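Local coordinates for aeromonas extracellular serine protease (Aeromonas sobria, PDB 3WQB), which cleaves peptide bonds that follow two basic residues, one of them lysine, and as a probable virulence factor cuts host plasma proteins such as prothrombin and fibrinogen, at residues L88-V100 against P137-S151. The protein carries 1 engineered substitution. Sequence-based numbering, arbitrary orientation.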
loop_
_atom_site.group_PDB
_atom_site.type_symbol
_atom_site.label_atom_id
_atom_site.label_comp_id
_atom_site.label_asym_id
_atom_site.label_seq_id
_atom_site.Cartn_x
_atom_site.Cartn_y
_atom_site.Cartn_z
ATOM N N LEU A 88 4.215 -25.136 2.922
ATOM C CA LEU A 88 5.034 -23.956 3.252
ATOM C C LEU A 88 6.298 -24.263 4.048
ATOM O O LEU A 88 7.305 -23.570 3.905
ATOM C CB LEU A 88 4.223 -22.903 4.019
ATOM C CG LEU A 88 3.028 -22.295 3.280
ATOM C CD1 LEU A 88 2.182 -21.464 4.230
ATOM C CD2 LEU A 88 3.482 -21.449 2.087
ATOM N N ALA A 89 6.237 -25.297 4.887
ATOM C CA ALA A 89 7.268 -25.556 5.891
ATOM C C ALA A 89 8.679 -25.613 5.328
ATOM O O ALA A 89 9.600 -25.042 5.913
ATOM C CB ALA A 89 6.948 -26.839 6.660
ATOM N N ASP A 90 8.845 -26.286 4.188
ATOM C CA ASP A 90 10.179 -26.421 3.588
ATOM C C ASP A 90 10.805 -25.078 3.223
ATOM O O ASP A 90 12.031 -24.976 3.099
ATOM C CB ASP A 90 10.147 -27.304 2.336
ATOM C CG ASP A 90 9.924 -28.771 2.640
ATOM O OD1 ASP A 90 10.012 -29.176 3.820
ATOM O OD2 ASP A 90 9.665 -29.526 1.673
ATOM N N ASN A 91 9.964 -24.063 3.034
ATOM C CA ASN A 91 10.438 -22.730 2.670
ATOM C C ASN A 91 10.504 -21.743 3.826
ATOM O O ASN A 91 10.837 -20.580 3.629
ATOM C CB ASN A 91 9.600 -22.165 1.515
ATOM C CG ASN A 91 9.955 -22.807 0.180
ATOM O OD1 ASN A 91 11.017 -23.438 0.042
ATOM N ND2 ASN A 91 9.080 -22.662 -0.803
ATOM N N VAL A 92 10.212 -22.198 5.036
ATOM C CA VAL A 92 10.299 -21.305 6.184
ATOM C C VAL A 92 11.728 -21.299 6.687
ATOM O O VAL A 92 12.307 -22.356 6.924
ATOM C CB VAL A 92 9.321 -21.735 7.303
ATOM C CG1 VAL A 92 9.521 -20.912 8.570
ATOM C CG2 VAL A 92 7.879 -21.619 6.818
ATOM N N ARG A 93 12.300 -20.113 6.843
ATOM C CA ARG A 93 13.631 -20.029 7.442
ATOM C C ARG A 93 13.524 -19.475 8.863
ATOM O O ARG A 93 12.502 -18.891 9.222
ATOM C CB ARG A 93 14.604 -19.230 6.575
ATOM C CG ARG A 93 14.322 -17.760 6.537
ATOM C CD ARG A 93 15.504 -16.994 5.948
ATOM N NE ARG A 93 15.265 -15.556 5.981
ATOM C CZ ARG A 93 16.058 -14.649 6.546
ATOM N NH1 ARG A 93 17.207 -14.992 7.124
ATOM N NH2 ARG A 93 15.716 -13.369 6.497
ATOM N N PRO A 94 14.570 -19.669 9.684
ATOM C CA PRO A 94 14.486 -19.175 11.059
ATOM C C PRO A 94 14.314 -17.666 11.148
ATOM O O PRO A 94 14.769 -16.927 10.265
ATOM C CB PRO A 94 15.849 -19.562 11.650
ATOM C CG PRO A 94 16.278 -20.725 10.844
ATOM C CD PRO A 94 15.824 -20.408 9.452
ATOM N N GLY A 95 13.657 -17.225 12.219
ATOM C CA GLY A 95 13.569 -15.803 12.522
ATOM C C GLY A 95 12.179 -15.212 12.640
ATOM O O GLY A 95 12.040 -14.076 13.065
ATOM N N SER A 96 11.146 -15.961 12.263
ATOM C CA SER A 96 9.775 -15.495 12.487
ATOM C C SER A 96 9.557 -15.146 13.951
ATOM O O SER A 96 10.201 -15.724 14.836
ATOM C CB SER A 96 8.760 -16.566 12.107
ATOM O OG SER A 96 8.791 -16.875 10.726
ATOM N N LYS A 97 8.634 -14.222 14.204
ATOM C CA LYS A 97 8.270 -13.858 15.567
ATOM C C LYS A 97 6.766 -13.688 15.717
ATOM O O LYS A 97 6.093 -13.035 14.903
ATOM C CB LYS A 97 8.995 -12.592 16.043
ATOM C CG LYS A 97 8.781 -12.303 17.526
ATOM C CD LYS A 97 9.626 -11.162 18.052
ATOM C CE LYS A 97 9.266 -10.876 19.503
ATOM N NZ LYS A 97 10.110 -9.780 20.049
ATOM N N ASN A 98 6.250 -14.301 16.773
ATOM C CA ASN A 98 4.907 -14.041 17.228
ATOM C C ASN A 98 4.992 -12.869 18.196
ATOM O O ASN A 98 5.522 -13.000 19.306
ATOM C CB ASN A 98 4.348 -15.278 17.921
ATOM C CG ASN A 98 2.873 -15.168 18.188
ATOM O OD1 ASN A 98 2.393 -14.128 18.623
ATOM N ND2 ASN A 98 2.137 -16.248 17.932
ATOM N N VAL A 99 4.510 -11.708 17.772
ATOM C CA VAL A 99 4.660 -10.507 18.596
ATOM C C VAL A 99 3.639 -10.452 19.736
ATOM O O VAL A 99 3.773 -9.638 20.652
ATOM C CB VAL A 99 4.638 -9.202 17.757
ATOM C CG1 VAL A 99 5.737 -9.224 16.704
ATOM C CG2 VAL A 99 3.268 -8.969 17.115
ATOM N N VAL A 100 2.634 -11.324 19.682
ATOM C CA VAL A 100 1.651 -11.431 20.759
ATOM C C VAL A 100 2.206 -12.276 21.920
ATOM O O VAL A 100 2.176 -11.839 23.071
ATOM C CB VAL A 100 0.301 -11.990 20.245
ATOM C CG1 VAL A 100 -0.704 -12.113 21.396
ATOM C CG2 VAL A 100 -0.253 -11.098 19.138
ATOM N N PRO A 137 8.822 -20.427 -5.834
ATOM C CA PRO A 137 8.708 -21.557 -4.913
ATOM C C PRO A 137 10.016 -21.983 -4.255
ATOM O O PRO A 137 10.024 -22.919 -3.447
ATOM C CB PRO A 137 8.142 -22.673 -5.794
ATOM C CG PRO A 137 8.643 -22.356 -7.150
ATOM C CD PRO A 137 8.676 -20.847 -7.240
ATOM N N ARG A 138 11.107 -21.300 -4.570
ATOM C CA ARG A 138 12.363 -21.548 -3.865
ATOM C C ARG A 138 12.770 -20.393 -2.944
ATOM O O ARG A 138 13.830 -20.441 -2.303
ATOM C CB ARG A 138 13.483 -21.925 -4.844
ATOM C CG ARG A 138 13.233 -23.235 -5.598
ATOM C CD ARG A 138 14.444 -23.655 -6.423
ATOM N NE ARG A 138 15.594 -23.922 -5.567
ATOM C CZ ARG A 138 16.866 -23.902 -5.960
ATOM N NH1 ARG A 138 17.194 -23.623 -7.215
ATOM N NH2 ARG A 138 17.818 -24.152 -5.078
ATOM N N ALA A 139 11.931 -19.361 -2.870
ATOM C CA ALA A 139 12.173 -18.268 -1.930
ATOM C C ALA A 139 11.959 -18.756 -0.492
ATOM O O ALA A 139 11.259 -19.753 -0.263
ATOM C CB ALA A 139 11.278 -17.078 -2.252
ATOM N N GLN A 140 12.554 -18.049 0.466
ATOM C CA GLN A 140 12.458 -18.421 1.885
ATOM C C GLN A 140 11.649 -17.392 2.654
ATOM O O GLN A 140 11.848 -16.196 2.481
ATOM C CB GLN A 140 13.846 -18.574 2.506
ATOM C CG GLN A 140 14.661 -19.722 1.923
ATOM C CD GLN A 140 14.643 -20.962 2.791
ATOM O OE1 GLN A 140 13.773 -21.819 2.652
ATOM N NE2 GLN A 140 15.621 -21.070 3.685
ATOM N N LEU A 141 10.759 -17.871 3.516
ATOM C CA LEU A 141 9.806 -17.008 4.223
ATOM C C LEU A 141 10.083 -16.856 5.707
ATOM O O LEU A 141 10.527 -17.806 6.378
ATOM C CB LEU A 141 8.394 -17.580 4.105
ATOM C CG LEU A 141 7.795 -17.771 2.722
ATOM C CD1 LEU A 141 6.615 -18.734 2.821
ATOM C CD2 LEU A 141 7.383 -16.418 2.170
ATOM N N GLN A 142 9.808 -15.655 6.209
ATOM C CA GLN A 142 9.591 -15.430 7.633
ATOM C C GLN A 142 8.228 -14.782 7.810
ATOM O O GLN A 142 7.759 -14.057 6.929
ATOM C CB GLN A 142 10.625 -14.471 8.207
ATOM C CG GLN A 142 12.025 -14.996 8.327
ATOM C CD GLN A 142 12.974 -13.880 8.705
ATOM O OE1 GLN A 142 12.720 -12.703 8.412
ATOM N NE2 GLN A 142 14.072 -14.236 9.362
ATOM N N GLY A 143 7.601 -15.019 8.958
ATOM C CA GLY A 143 6.323 -14.374 9.271
ATOM C C GLY A 143 6.390 -13.557 10.550
ATOM O O GLY A 143 7.018 -13.974 11.526
ATOM N N PHE A 144 5.736 -12.398 10.539
ATOM C CA PHE A 144 5.658 -11.534 11.714
ATOM C C PHE A 144 4.203 -11.107 11.808
ATOM O O PHE A 144 3.704 -10.412 10.923
ATOM C CB PHE A 144 6.587 -10.326 11.553
ATOM C CG PHE A 144 8.016 -10.706 11.349
ATOM C CD1 PHE A 144 8.821 -11.025 12.431
ATOM C CD2 PHE A 144 8.560 -10.761 10.071
ATOM C CE1 PHE A 144 10.154 -11.408 12.256
ATOM C CE2 PHE A 144 9.880 -11.133 9.888
ATOM C CZ PHE A 144 10.679 -11.466 10.975
ATOM N N ASN A 145 3.521 -11.554 12.866
ATOM C CA ASN A 145 2.069 -11.419 12.955
ATOM C C ASN A 145 1.594 -10.080 13.525
ATOM O O ASN A 145 0.776 -10.036 14.457
ATOM C CB ASN A 145 1.457 -12.610 13.713
ATOM C CG ASN A 145 1.868 -12.666 15.176
ATOM O OD1 ASN A 145 2.881 -12.098 15.572
ATOM N ND2 ASN A 145 1.088 -13.378 15.983
ATOM N N LEU A 146 2.090 -8.995 12.932
ATOM C CA LEU A 146 1.736 -7.639 13.349
ATOM C C LEU A 146 0.234 -7.369 13.363
ATOM O O LEU A 146 -0.236 -6.535 14.134
ATOM C CB LEU A 146 2.422 -6.617 12.428
ATOM C CG LEU A 146 3.753 -6.053 12.929
ATOM C CD1 LEU A 146 3.519 -5.091 14.101
ATOM C CD2 LEU A 146 4.770 -7.140 13.302
ATOM N N LEU A 147 -0.504 -8.056 12.489
ATOM C CA LEU A 147 -1.938 -7.800 12.289
ATOM C C LEU A 147 -2.833 -8.792 13.021
ATOM O O LEU A 147 -4.048 -8.789 12.821
ATOM C CB LEU A 147 -2.282 -7.790 10.797
ATOM C CG LEU A 147 -1.429 -6.924 9.865
ATOM C CD1 LEU A 147 -1.884 -7.076 8.427
ATOM C CD2 LEU A 147 -1.436 -5.474 10.287
ATOM N N ASP A 148 -2.243 -9.634 13.872
ATOM C CA ASP A 148 -3.051 -10.499 14.747
ATOM C C ASP A 148 -4.027 -9.613 15.519
ATOM O O ASP A 148 -3.679 -8.498 15.913
ATOM C CB ASP A 148 -2.149 -11.276 15.722
ATOM C CG ASP A 148 -2.921 -12.272 16.576
ATOM O OD1 ASP A 148 -3.550 -11.869 17.581
ATOM O OD2 ASP A 148 -2.883 -13.476 16.253
ATOM N N ASP A 149 -5.246 -10.111 15.735
ATOM C CA ASP A 149 -6.276 -9.351 16.461
ATOM C C ASP A 149 -5.779 -8.844 17.823
ATOM O O ASP A 149 -6.213 -7.791 18.291
ATOM C CB ASP A 149 -7.560 -10.183 16.668
ATOM C CG ASP A 149 -8.353 -10.434 15.367
ATOM O OD1 ASP A 149 -7.993 -9.895 14.292
ATOM O OD2 ASP A 149 -9.365 -11.186 15.430
ATOM N N ASN A 150 -4.876 -9.591 18.457
ATOM C CA ASN A 150 -4.355 -9.221 19.773
ATOM C C ASN A 150 -3.031 -8.467 19.751
ATOM O O ASN A 150 -2.451 -8.200 20.800
ATOM C CB ASN A 150 -4.228 -10.453 20.668
ATOM C CG ASN A 150 -5.570 -10.998 21.087
ATOM O OD1 ASN A 150 -6.588 -10.301 21.026
ATOM N ND2 ASN A 150 -5.584 -12.258 21.496
ATOM N N SER A 151 -2.551 -8.145 18.555
ATOM C CA SER A 151 -1.391 -7.278 18.418
ATOM C C SER A 151 -1.824 -5.817 18.491
ATOM O O SER A 151 -2.776 -5.404 17.811
ATOM C CB SER A 151 -0.699 -7.544 17.095
ATOM O OG SER A 151 0.256 -6.531 16.830
HETATM O O HOH W 1 12.766 -14.878 4.873
#
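Ser96 stands in for a backbone carbonyl: its OG accepts a bond from Gly143 N, 2.8 Å away and almost straight, while the same glycine's carbonyl O takes Lys97 N. Nearer the start of both segments the backbones bond directly, Leu141 N giving to Asn91 O at 2.7 Å and Arg93 N to Leu141 O. Between these two bridges the register slips by two residues, and the bulging Pro94-Gly95 corner is tied down by Gln142, whose NE2 reaches Pro94 O at 2.9 Å with that oxygen lying in the amide plane.

The Gln142 amide also lies flat against the Arg93 guanidinium, the planes 13° apart and NE2 over the centre of one face. Arg93 gets there because CG sits between its backbone N and carbonyl carbon (chi1 71°) and the chain then runs extended to NE. Its charge is paired with Asp170, while Asn171 bonds to both Arg93 and Gln142; a water in the guanidinium plane links NE to Gln140 O.

Strand 140-144 is an outermost strand of the parallel subtilisin-fold sheet, beside strand 73-77, and residues 88-100 run along its other edge within the loop leading to helix 115-124. Before the strand begins, Asn91 ND2 gives to Pro137 O, from above the carbonyl plane, and to Ala124 O, placing the side chain next to Val126 of a calcium site.

Past the strand, Asn145 grips the loop with both ends of its amide. OD1 receives Val99 N at 2.8 Å on a lone pair, and ND2 gives to Asn98 OD1 from well above that carbonyl's plane, the two amides standing 80° apart. Farther along, Val100 CG2 rests 3.7 Å from Asp148 OD1, the oxygen that closes an Asx turn onto Asn150 N.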